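Side-chain contacts in putative uncharacterized protein (Lodderomyces elongisporus, PDB 4IVF), which belongs to the glutathione S-transferase superfamily, binds two glutathione molecules per subunit and probably acts as a glutathione transferase: residues D146-Y151 with N196-L201; K167-D172 with V176-L181; G183-L188 with K203-L208. One frame throughout, in Å; residues are numbered along the deposited sequence.

Contact 1. Residues D146-Y151 with N196-L201; sequences DTKRIY and NQWPLL
Tyr151 meets Trp198 where helix 137-159 passes the turn that starts helix 199-209. The main contact of the pair is CH-pi: Tyr151 CB stands over one face of the indole, 3.6 Å from the centroid of the Trp198 six-membered ring and only 8° off its normal. Trp198 reaches it with CG beside its own backbone N (chi1 -54°), which lays the indole across the flank of the helix. Gln197 CG covers the opposite face, so the indole is sandwiched between an aliphatic carbon of the helix and one of its own turn. The two aromatic rings do little together; their planes differ by 26°, but they are slid so far that the centroids are 5.5 Å apart.

Apolar packing continues through Leu201. Its CD1 approaches the edge of the tyrosine ring nearly in plane, 3.8 Å from Tyr151 CD2, the two side chains crossing at about a right angle. The same methyl lies 3.3 Å from Tyr151 O. The phenol end points into the helical bundle, where Tyr151 OH bonds to Gln122.

The polar part runs through one water. It donates to Lys148 O (2.7 Å) and accepts from Trp198 NE1 (2.9 Å), sitting at the indole edge in the ring plane. Glu155, one turn along from Tyr151, receives the amides of Leu200 and Leu201 at the first turn of helix 199-209. Away from this interface, Arg149 NE pairs with Asp146 OD1 at 3.0 Å, while Arg149 NH1 bonds to Asn55 of the second subunit.

Chemically, then, the indole has carbon on both faces and a water joining its N-H to a helix carbonyl: the carbon packing should restrict its tilt, and the water bridge would favour one rotation of the ring.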
loop_
_atom_site.group_PDB
_atom_site.type_symbol
_atom_site.label_atom_id
_atom_site.label_comp_id
_atom_site.label_asym_id
_atom_site.label_seq_id
_atom_site.Cartn_x
_atom_site.Cartn_y
_atom_site.Cartn_z
ATOM N N ASP F 146 11.412 13.033 -5.268
ATOM C CA ASP F 146 10.393 12.040 -5.559
ATOM C C ASP F 146 9.079 12.372 -4.842
ATOM O O ASP F 146 7.996 12.081 -5.350
ATOM C CB ASP F 146 10.875 10.625 -5.242
ATOM C CG ASP F 146 10.076 9.564 -5.986
ATOM O OD1 ASP F 146 9.852 9.730 -7.205
ATOM O OD2 ASP F 146 9.656 8.575 -5.353
ATOM N N THR F 147 9.159 12.995 -3.673
ATOM C CA THR F 147 7.941 13.460 -3.010
ATOM C C THR F 147 7.169 14.454 -3.879
ATOM O O THR F 147 5.935 14.384 -3.983
ATOM C CB THR F 147 8.244 14.106 -1.659
ATOM O OG1 THR F 147 8.790 13.120 -0.776
ATOM C CG2 THR F 147 6.974 14.663 -1.048
ATOM N N LYS F 148 7.905 15.365 -4.511
ATOM C CA LYS F 148 7.306 16.352 -5.396
ATOM C C LYS F 148 6.735 15.678 -6.640
ATOM O O LYS F 148 5.713 16.117 -7.167
ATOM C CB LYS F 148 8.326 17.420 -5.794
ATOM C CG LYS F 148 8.633 18.429 -4.707
ATOM C CD LYS F 148 9.863 19.240 -5.102
ATOM C CE LYS F 148 10.117 20.403 -4.169
ATOM N NZ LYS F 148 11.456 21.004 -4.441
ATOM N N ARG F 149 7.398 14.618 -7.104
ATOM C CA ARG F 149 6.893 13.864 -8.239
ATOM C C ARG F 149 5.484 13.342 -7.933
ATOM O O ARG F 149 4.566 13.491 -8.744
ATOM C CB ARG F 149 7.818 12.690 -8.585
ATOM C CG ARG F 149 7.418 11.986 -9.888
ATOM C CD ARG F 149 8.073 10.608 -10.070
ATOM N NE ARG F 149 7.589 9.615 -9.111
ATOM C CZ ARG F 149 6.473 8.900 -9.262
ATOM N NH1 ARG F 149 5.698 9.065 -10.334
ATOM N NH2 ARG F 149 6.115 8.034 -8.330
ATOM N N ILE F 150 5.328 12.754 -6.747
ATOM C CA ILE F 150 4.095 12.083 -6.351
ATOM C C ILE F 150 2.898 13.033 -6.171
ATOM O O ILE F 150 1.771 12.704 -6.518
ATOM C CB ILE F 150 4.325 11.225 -5.084
ATOM C CG1 ILE F 150 5.148 9.993 -5.442
ATOM C CG2 ILE F 150 3.010 10.775 -4.476
ATOM C CD1 ILE F 150 5.746 9.316 -4.250
ATOM N N TYR F 151 3.157 14.217 -5.635
ATOM C CA TYR F 151 2.123 15.215 -5.502
ATOM C C TYR F 151 1.730 15.771 -6.861
ATOM O O TYR F 151 0.572 16.129 -7.079
ATOM C CB TYR F 151 2.552 16.311 -4.531
ATOM C CG TYR F 151 2.378 15.853 -3.099
ATOM C CD1 TYR F 151 3.437 15.313 -2.385
ATOM C CD2 TYR F 151 1.137 15.911 -2.482
ATOM C CE1 TYR F 151 3.271 14.865 -1.090
ATOM C CE2 TYR F 151 0.962 15.465 -1.186
ATOM C CZ TYR F 151 2.036 14.952 -0.494
ATOM O OH TYR F 151 1.872 14.520 0.799
ATOM N N ASN F 196 0.444 24.622 -2.187
ATOM C CA ASN F 196 -0.289 25.525 -3.067
ATOM C C ASN F 196 0.335 25.646 -4.446
ATOM O O ASN F 196 -0.316 26.097 -5.386
ATOM C CB ASN F 196 -0.474 26.898 -2.422
ATOM C CG ASN F 196 -1.602 26.907 -1.426
ATOM O OD1 ASN F 196 -2.554 26.154 -1.573
ATOM N ND2 ASN F 196 -1.500 27.745 -0.399
ATOM N N GLN F 197 1.587 25.210 -4.575
ATOM C CA GLN F 197 2.236 25.174 -5.882
ATOM C C GLN F 197 1.499 24.223 -6.844
ATOM O O GLN F 197 1.621 24.350 -8.056
ATOM C CB GLN F 197 3.711 24.791 -5.747
ATOM C CG GLN F 197 3.954 23.311 -5.476
ATOM C CD GLN F 197 5.382 23.036 -5.036
ATOM O OE1 GLN F 197 6.224 22.599 -5.827
ATOM N NE2 GLN F 197 5.668 23.310 -3.769
ATOM N N TRP F 198 0.759 23.261 -6.293
ATOM C CA TRP F 198 -0.163 22.442 -7.079
ATOM C C TRP F 198 -1.565 22.955 -6.781
ATOM O O TRP F 198 -2.166 22.581 -5.772
ATOM C CB TRP F 198 -0.044 20.960 -6.722
ATOM C CG TRP F 198 1.358 20.404 -6.824
ATOM C CD1 TRP F 198 2.012 20.037 -7.963
ATOM C CD2 TRP F 198 2.265 20.148 -5.743
ATOM N NE1 TRP F 198 3.272 19.573 -7.660
ATOM C CE2 TRP F 198 3.449 19.631 -6.303
ATOM C CE3 TRP F 198 2.193 20.318 -4.356
ATOM C CZ2 TRP F 198 4.551 19.280 -5.524
ATOM C CZ3 TRP F 198 3.280 19.963 -3.588
ATOM C CH2 TRP F 198 4.444 19.453 -4.174
ATOM N N PRO F 199 -2.093 23.829 -7.659
ATOM C CA PRO F 199 -3.266 24.641 -7.305
ATOM C C PRO F 199 -4.530 23.825 -7.046
ATOM O O PRO F 199 -5.298 24.179 -6.156
ATOM C CB PRO F 199 -3.424 25.590 -8.507
ATOM C CG PRO F 199 -2.702 24.917 -9.628
ATOM C CD PRO F 199 -1.564 24.162 -8.996
ATOM N N LEU F 200 -4.740 22.744 -7.788
ATOM C CA LEU F 200 -5.880 21.878 -7.522
ATOM C C LEU F 200 -5.765 21.194 -6.146
ATOM O O LEU F 200 -6.728 21.166 -5.385
ATOM C CB LEU F 200 -6.055 20.839 -8.630
ATOM C CG LEU F 200 -6.307 21.357 -10.051
ATOM C CD1 LEU F 200 -6.526 20.182 -10.957
ATOM C CD2 LEU F 200 -7.499 22.310 -10.105
ATOM N N LEU F 201 -4.594 20.655 -5.831
ATOM C CA LEU F 201 -4.358 20.091 -4.496
ATOM C C LEU F 201 -4.581 21.135 -3.399
ATOM O O LEU F 201 -5.201 20.846 -2.373
ATOM C CB LEU F 201 -2.951 19.519 -4.388
ATOM C CG LEU F 201 -2.693 18.117 -4.931
ATOM C CD1 LEU F 201 -1.208 17.810 -4.855
ATOM C CD2 LEU F 201 -3.484 17.074 -4.142
HETATM O O HOH W 1 5.442 18.184 -8.901
#

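Contact 2. Residues K167-D172 with V176-L181; sequences KYLVGD and VADFAL
Leu169 and Asp178 lie antiparallel, flank to flank, the leucine reaching from the loop toward helix 176-185 and the aspartate reaching back. The site is the start of the helix that carries the N-capping box of the glutathione transferase fold: Asp178 OD1 accepts the amide of Thr175, the aspartate's half of the S/T-x-x-D capping box known in this fold.

Asp178 does more than close the capping box. With CG beside the backbone N (chi1 -56°), the carboxylate leans out from the first turn to the loop, where the syn lone pair of OD2 accepts the amide of Leu169. That bond is nearly straight, 3.1 Å from Leu169 N to Asp178 OD2 with an N-H...O angle of 165°. Trp204 NE1, on helix 199-209, also bonds to OD2. Two N-H donors on one oxygen, and an N-H and probably a water on the other, grip a buried carboxylate; such surroundings would be expected to favour its ionised form.

The leucine runs alongside this polar group. Leu169 CG lies 3.3 Å from Asp178 OD2, and Leu169 CD1 carries on to the helix backbone, 3.8 Å from Ala177 C and 4.1 Å from Ala177 CB. Ile157 and Leu158 of helix 137-159 also pack on Leu169, which therefore lies between two helices of the bundle.

Around Leu169 the loop folds back on itself. Asn161 ND2 ties the carbonyls of Tyr168 and Gly171, and the Tyr168 ring has Lys167 CB on one face and the backbone carbon of Asp172 on the other. The amide of Val170 reaches the carboxylate through a water that accepts from Val170 N at 2.8 Å and lies in donating position to Asp178 OD1, 2.6 Å away.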
loop_
_atom_site.group_PDB
_atom_site.type_symbol
_atom_site.label_atom_id
_atom_site.label_comp_id
_atom_site.label_asym_id
_atom_site.label_seq_id
_atom_site.Cartn_x
_atom_site.Cartn_y
_atom_site.Cartn_z
ATOM N N LYS F 167 -12.535 18.437 -7.299
ATOM C CA LYS F 167 -12.599 18.566 -5.849
ATOM C C LYS F 167 -12.270 17.252 -5.146
ATOM O O LYS F 167 -11.892 17.248 -3.974
ATOM C CB LYS F 167 -13.985 19.045 -5.409
ATOM C CG LYS F 167 -14.330 20.445 -5.888
ATOM C CD LYS F 167 -15.786 20.556 -6.306
ATOM C CE LYS F 167 -16.731 20.553 -5.125
ATOM N NZ LYS F 167 -18.156 20.446 -5.574
ATOM N N TYR F 168 -12.415 16.143 -5.867
ATOM C CA TYR F 168 -12.240 14.812 -5.289
ATOM C C TYR F 168 -11.312 13.966 -6.147
ATOM O O TYR F 168 -11.290 14.097 -7.364
ATOM C CB TYR F 168 -13.587 14.102 -5.193
ATOM C CG TYR F 168 -14.707 14.945 -4.634
ATOM C CD1 TYR F 168 -14.810 15.168 -3.275
ATOM C CD2 TYR F 168 -15.662 15.512 -5.468
ATOM C CE1 TYR F 168 -15.819 15.918 -2.751
ATOM C CE2 TYR F 168 -16.687 16.279 -4.951
ATOM C CZ TYR F 168 -16.764 16.474 -3.584
ATOM O OH TYR F 168 -17.777 17.232 -3.038
ATOM N N LEU F 169 -10.557 13.076 -5.518
ATOM C CA LEU F 169 -9.746 12.141 -6.286
ATOM C C LEU F 169 -10.600 11.204 -7.131
ATOM O O LEU F 169 -10.223 10.849 -8.250
ATOM C CB LEU F 169 -8.870 11.319 -5.360
ATOM C CG LEU F 169 -7.735 12.087 -4.698
ATOM C CD1 LEU F 169 -6.943 11.154 -3.770
ATOM C CD2 LEU F 169 -6.849 12.694 -5.774
ATOM N N VAL F 170 -11.740 10.777 -6.600
ATOM C CA VAL F 170 -12.635 9.908 -7.369
ATOM C C VAL F 170 -14.084 10.378 -7.342
ATOM O O VAL F 170 -14.704 10.458 -6.282
ATOM C CB VAL F 170 -12.576 8.438 -6.903
ATOM C CG1 VAL F 170 -13.465 7.575 -7.779
ATOM C CG2 VAL F 170 -11.157 7.919 -6.939
ATOM N N GLY F 171 -14.616 10.685 -8.523
ATOM C CA GLY F 171 -16.019 11.032 -8.681
ATOM C C GLY F 171 -16.511 12.254 -7.926
ATOM O O GLY F 171 -15.875 13.312 -7.942
ATOM N N ASP F 172 -17.648 12.097 -7.255
ATOM C CA ASP F 172 -18.326 13.201 -6.582
ATOM C C ASP F 172 -18.289 13.114 -5.057
ATOM O O ASP F 172 -19.120 13.697 -4.375
ATOM C CB ASP F 172 -19.786 13.259 -7.040
ATOM C CG ASP F 172 -20.552 11.975 -6.726
ATOM O OD1 ASP F 172 -19.915 10.941 -6.433
ATOM O OD2 ASP F 172 -21.802 11.998 -6.781
ATOM N N VAL F 176 -11.670 7.061 0.929
ATOM C CA VAL F 176 -10.527 6.759 1.787
ATOM C C VAL F 176 -9.232 7.203 1.106
ATOM O O VAL F 176 -8.237 7.474 1.767
ATOM C CB VAL F 176 -10.442 5.246 2.161
ATOM C CG1 VAL F 176 -11.561 4.849 3.118
ATOM C CG2 VAL F 176 -10.476 4.372 0.917
ATOM N N ALA F 177 -9.244 7.280 -0.220
ATOM C CA ALA F 177 -8.045 7.698 -0.928
ATOM C C ALA F 177 -7.701 9.148 -0.578
ATOM O O ALA F 177 -6.548 9.470 -0.317
ATOM C CB ALA F 177 -8.203 7.509 -2.431
ATOM N N ASP F 178 -8.705 10.015 -0.543
ATOM C CA ASP F 178 -8.485 11.403 -0.136
ATOM C C ASP F 178 -8.023 11.486 1.320
ATOM O O ASP F 178 -7.099 12.222 1.655
ATOM C CB ASP F 178 -9.761 12.231 -0.311
ATOM C CG ASP F 178 -10.305 12.177 -1.724
ATOM O OD1 ASP F 178 -11.054 11.231 -2.043
ATOM O OD2 ASP F 178 -9.980 13.078 -2.518
ATOM N N PHE F 179 -8.676 10.738 2.197
ATOM C CA PHE F 179 -8.327 10.826 3.604
ATOM C C PHE F 179 -6.934 10.286 3.877
ATOM O O PHE F 179 -6.220 10.819 4.713
ATOM C CB PHE F 179 -9.409 10.192 4.468
ATOM C CG PHE F 179 -10.718 10.925 4.395
ATOM C CD1 PHE F 179 -10.818 12.224 4.866
ATOM C CD2 PHE F 179 -11.833 10.337 3.818
ATOM C CE1 PHE F 179 -12.010 12.924 4.792
ATOM C CE2 PHE F 179 -13.025 11.023 3.732
ATOM C CZ PHE F 179 -13.117 12.330 4.221
ATOM N N ALA F 180 -6.536 9.263 3.131
ATOM C CA ALA F 180 -5.171 8.738 3.192
ATOM C C ALA F 180 -4.140 9.788 2.812
ATOM O O ALA F 180 -3.154 9.987 3.529
ATOM C CB ALA F 180 -5.024 7.506 2.293
ATOM N N LEU F 181 -4.352 10.445 1.674
ATOM C CA LEU F 181 -3.411 11.457 1.199
ATOM C C LEU F 181 -3.317 12.628 2.191
ATOM O O LEU F 181 -2.239 13.178 2.448
ATOM C CB LEU F 181 -3.819 11.956 -0.199
ATOM C CG LEU F 181 -2.891 13.033 -0.778
ATOM C CD1 LEU F 181 -1.493 12.483 -0.975
ATOM C CD2 LEU F 181 -3.435 13.610 -2.077
HETATM O O HOH W 2 -12.615 10.512 -3.968
#

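Contact 3. Residues G183-L188 with K203-L208. With GSH (glutathione), chain T.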
loop_
_atom_site.group_PDB
_atom_site.type_symbol
_atom_site.label_atom_id
_atom_site.label_comp_id
_atom_site.label_asym_id
_atom_site.label_seq_id
_atom_site.Cartn_x
_atom_site.Cartn_y
_atom_site.Cartn_z
ATOM N N GLY F 183 -3.501 12.856 5.434
ATOM C CA GLY F 183 -2.655 12.688 6.602
ATOM C C GLY F 183 -1.241 13.166 6.322
ATOM O O GLY F 183 -0.650 13.844 7.149
ATOM N N TRP F 184 -0.721 12.823 5.141
ATOM C CA TRP F 184 0.646 13.140 4.736
ATOM C C TRP F 184 0.813 14.518 4.120
ATOM O O TRP F 184 1.890 15.123 4.224
ATOM C CB TRP F 184 1.172 12.083 3.767
ATOM C CG TRP F 184 1.679 10.857 4.483
ATOM C CD1 TRP F 184 0.976 9.727 4.785
ATOM C CD2 TRP F 184 3.000 10.660 4.997
ATOM N NE1 TRP F 184 1.781 8.832 5.461
ATOM C CE2 TRP F 184 3.028 9.381 5.602
ATOM C CE3 TRP F 184 4.169 11.434 4.993
ATOM C CZ2 TRP F 184 4.181 8.859 6.197
ATOM C CZ3 TRP F 184 5.320 10.915 5.597
ATOM C CH2 TRP F 184 5.313 9.641 6.192
ATOM N N ALA F 185 -0.238 15.005 3.463
ATOM C CA ALA F 185 -0.230 16.356 2.903
ATOM C C ALA F 185 -0.041 17.352 4.046
ATOM O O ALA F 185 0.612 18.382 3.904
ATOM C CB ALA F 185 -1.535 16.634 2.162
ATOM N N TYR F 186 -0.623 17.014 5.187
ATOM C CA TYR F 186 -0.516 17.814 6.387
ATOM C C TYR F 186 0.948 18.012 6.805
ATOM O O TYR F 186 1.286 19.009 7.438
ATOM C CB TYR F 186 -1.307 17.123 7.493
ATOM C CG TYR F 186 -1.354 17.870 8.790
ATOM C CD1 TYR F 186 -2.194 18.959 8.953
ATOM C CD2 TYR F 186 -0.565 17.479 9.864
ATOM C CE1 TYR F 186 -2.237 19.650 10.151
ATOM C CE2 TYR F 186 -0.607 18.162 11.065
ATOM C CZ TYR F 186 -1.442 19.242 11.205
ATOM O OH TYR F 186 -1.478 19.921 12.402
ATOM N N ARG F 187 1.814 17.073 6.422
ATOM C CA ARG F 187 3.215 17.095 6.845
ATOM C C ARG F 187 4.168 17.814 5.876
ATOM O O ARG F 187 5.364 17.948 6.169
ATOM C CB ARG F 187 3.713 15.669 7.083
ATOM C CG ARG F 187 3.425 15.108 8.466
ATOM C CD ARG F 187 4.446 15.613 9.463
ATOM N NE ARG F 187 4.436 14.815 10.678
ATOM C CZ ARG F 187 3.635 15.039 11.714
ATOM N NH1 ARG F 187 2.762 16.043 11.686
ATOM N NH2 ARG F 187 3.711 14.258 12.784
ATOM N N LEU F 188 3.649 18.270 4.736
ATOM C CA LEU F 188 4.473 18.948 3.737
ATOM C C LEU F 188 5.089 20.232 4.271
ATOM O O LEU F 188 6.191 20.614 3.880
ATOM C CB LEU F 188 3.662 19.250 2.470
ATOM C CG LEU F 188 3.412 18.080 1.499
ATOM C CD1 LEU F 188 2.559 18.509 0.283
ATOM C CD2 LEU F 188 4.730 17.474 1.030
ATOM N N LYS F 203 -6.615 23.659 -3.331
ATOM C CA LYS F 203 -8.045 23.872 -3.073
ATOM C C LYS F 203 -8.662 22.669 -2.365
ATOM O O LYS F 203 -9.467 22.811 -1.438
ATOM C CB LYS F 203 -8.800 24.126 -4.385
ATOM C CG LYS F 203 -8.507 25.447 -5.065
ATOM C CD LYS F 203 -9.010 25.424 -6.510
ATOM C CE LYS F 203 -9.245 26.826 -7.062
ATOM N NZ LYS F 203 -10.665 27.050 -7.523
ATOM N N TRP F 204 -8.292 21.488 -2.839
ATOM C CA TRP F 204 -8.709 20.224 -2.252
ATOM C C TRP F 204 -8.279 20.176 -0.779
ATOM O O TRP F 204 -9.086 19.874 0.113
ATOM C CB TRP F 204 -8.086 19.083 -3.065
ATOM C CG TRP F 204 -8.072 17.720 -2.422
ATOM C CD1 TRP F 204 -9.017 16.750 -2.543
ATOM C CD2 TRP F 204 -7.032 17.168 -1.605
ATOM N NE1 TRP F 204 -8.644 15.632 -1.836
ATOM C CE2 TRP F 204 -7.432 15.866 -1.245
ATOM C CE3 TRP F 204 -5.806 17.658 -1.125
ATOM C CZ2 TRP F 204 -6.652 15.040 -0.430
ATOM C CZ3 TRP F 204 -5.038 16.838 -0.304
ATOM C CH2 TRP F 204 -5.461 15.544 0.025
ATOM N N TYR F 205 -7.018 20.513 -0.527
ATOM C CA TYR F 205 -6.495 20.562 0.838
ATOM C C TYR F 205 -7.250 21.572 1.710
ATOM O O TYR F 205 -7.685 21.249 2.820
ATOM C CB TYR F 205 -4.994 20.889 0.819
ATOM C CG TYR F 205 -4.328 20.837 2.188
ATOM C CD1 TYR F 205 -4.085 19.623 2.819
ATOM C CD2 TYR F 205 -3.941 21.996 2.838
ATOM C CE1 TYR F 205 -3.478 19.565 4.061
ATOM C CE2 TYR F 205 -3.328 21.948 4.066
ATOM C CZ TYR F 205 -3.107 20.725 4.681
ATOM O OH TYR F 205 -2.504 20.674 5.912
ATOM N N ASP F 206 -7.409 22.790 1.200
ATOM C CA ASP F 206 -8.098 23.845 1.943
ATOM C C ASP F 206 -9.543 23.451 2.258
ATOM O O ASP F 206 -10.066 23.769 3.334
ATOM C CB ASP F 206 -8.077 25.190 1.186
ATOM C CG ASP F 206 -6.670 25.757 1.013
ATOM O OD1 ASP F 206 -5.759 25.383 1.789
ATOM O OD2 ASP F 206 -6.478 26.589 0.089
ATOM N N SER F 207 -10.186 22.774 1.312
ATOM C CA SER F 207 -11.563 22.319 1.502
ATOM C C SER F 207 -11.689 21.295 2.631
ATOM O O SER F 207 -12.614 21.364 3.448
ATOM C CB SER F 207 -12.114 21.735 0.205
ATOM O OG SER F 207 -12.424 22.770 -0.706
ATOM N N LEU F 208 -10.762 20.346 2.672
ATOM C CA LEU F 208 -10.786 19.321 3.714
ATOM C C LEU F 208 -10.554 19.879 5.128
ATOM O O LEU F 208 -11.199 19.446 6.084
ATOM C CB LEU F 208 -9.801 18.199 3.386
ATOM C CG LEU F 208 -10.362 17.272 2.310
ATOM C CD1 LEU F 208 -9.267 16.555 1.543
ATOM C CD2 LEU F 208 -11.289 16.263 2.965
HETATM N N1 GSH T . 11.279 3.139 11.366
HETATM C CA1 GSH T . 11.327 4.511 10.922
HETATM C C1 GSH T . 12.658 4.814 10.378
HETATM O O11 GSH T . 13.506 3.900 10.260
HETATM O O12 GSH T . 12.946 5.975 10.014
HETATM C CB1 GSH T . 10.914 5.480 12.035
HETATM C CG1 GSH T . 10.227 6.669 11.469
HETATM C CD1 GSH T . 8.829 6.353 10.937
HETATM O OE1 GSH T . 8.185 5.372 11.342
HETATM N N2 GSH T . 8.187 7.240 9.897
HETATM C CA2 GSH T . 6.859 6.925 9.395
HETATM C C2 GSH T . 6.956 6.478 7.962
HETATM O O2 GSH T . 7.838 6.928 7.244
HETATM C CB2 GSH T . 6.014 8.117 9.434
HETATM S SG2 GSH T . 5.981 8.804 11.052
HETATM N N3 GSH T . 6.006 5.528 7.411
HETATM C CA3 GSH T . 6.139 5.136 6.023
HETATM C C3 GSH T . 4.814 4.871 5.429
HETATM O O31 GSH T . 3.783 5.455 5.850
HETATM O O32 GSH T . 4.730 4.032 4.490
#
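Tyr205 and Tyr186 both swing their rings out opposite the backbone nitrogen, with chi1 at -175° and -177°. From helix 199-209 this sends the Tyr205 ring across to the end of helix 176-185, where its hydroxyl oxygen comes to 3.5 Å from Tyr186 CD1 and equally close to Tyr186 CA. The Tyr186 ring in turn stacks on Phe218.

Against the near side of the Tyr205 ring, at CD1 and CE1, sits Ala185. Its CB is 4.0 Å from Tyr205 CD1, and it also touches the edge of the Trp204 indole near its plane, 4.3 Å from Trp204 CZ3. The pairing is van der Waals contact throughout. Leu208 CD1 covers one face of Trp204, whose NE1 is committed to Asp178. Ala185 is also the first residue of a type I beta turn that ends at Leu188.

One residue earlier, Trp184 turns to a different partner, with glutathione at the edge of its ring. Trp184 CZ2 lies 3.4 Å from O31 of the ligand and Trp184 CH2 3.7 Å from its CB2. Trp184 NE1 bonds to Asn17 OD1, which would help orient the Asn17 amide, whose ND2 binds the same glutathione. Arg142 of the second subunit also bonds to the ligand, making this one of the two glutathione sites, formed between the thioredoxin-like and all-helical domains and completed across the dimer.

How the contacts relate
All three contacts lie in the all-helical C-terminal domain and bring together helices 137-159, 176-185 and 199-209. Contact 2 is nested within the chain loop that contact 1 closes; contact 3 follows contact 2 in series and interlaces with contact 1. Centres are about 15 Å apart for contacts 1 and 2, and about 11 Å for contact 3 from either. Leu181 of contact 2 joins them, packing on Tyr151 and Leu201 of contact 1 and on Trp204 of contact 3. Packing of Tyr151 on Leu188 adds a direct link between contacts 1 and 3. Continuous packing thus connects helices 137-159 and 199-209 to helix 176-185, whose Trp184 borders glutathione.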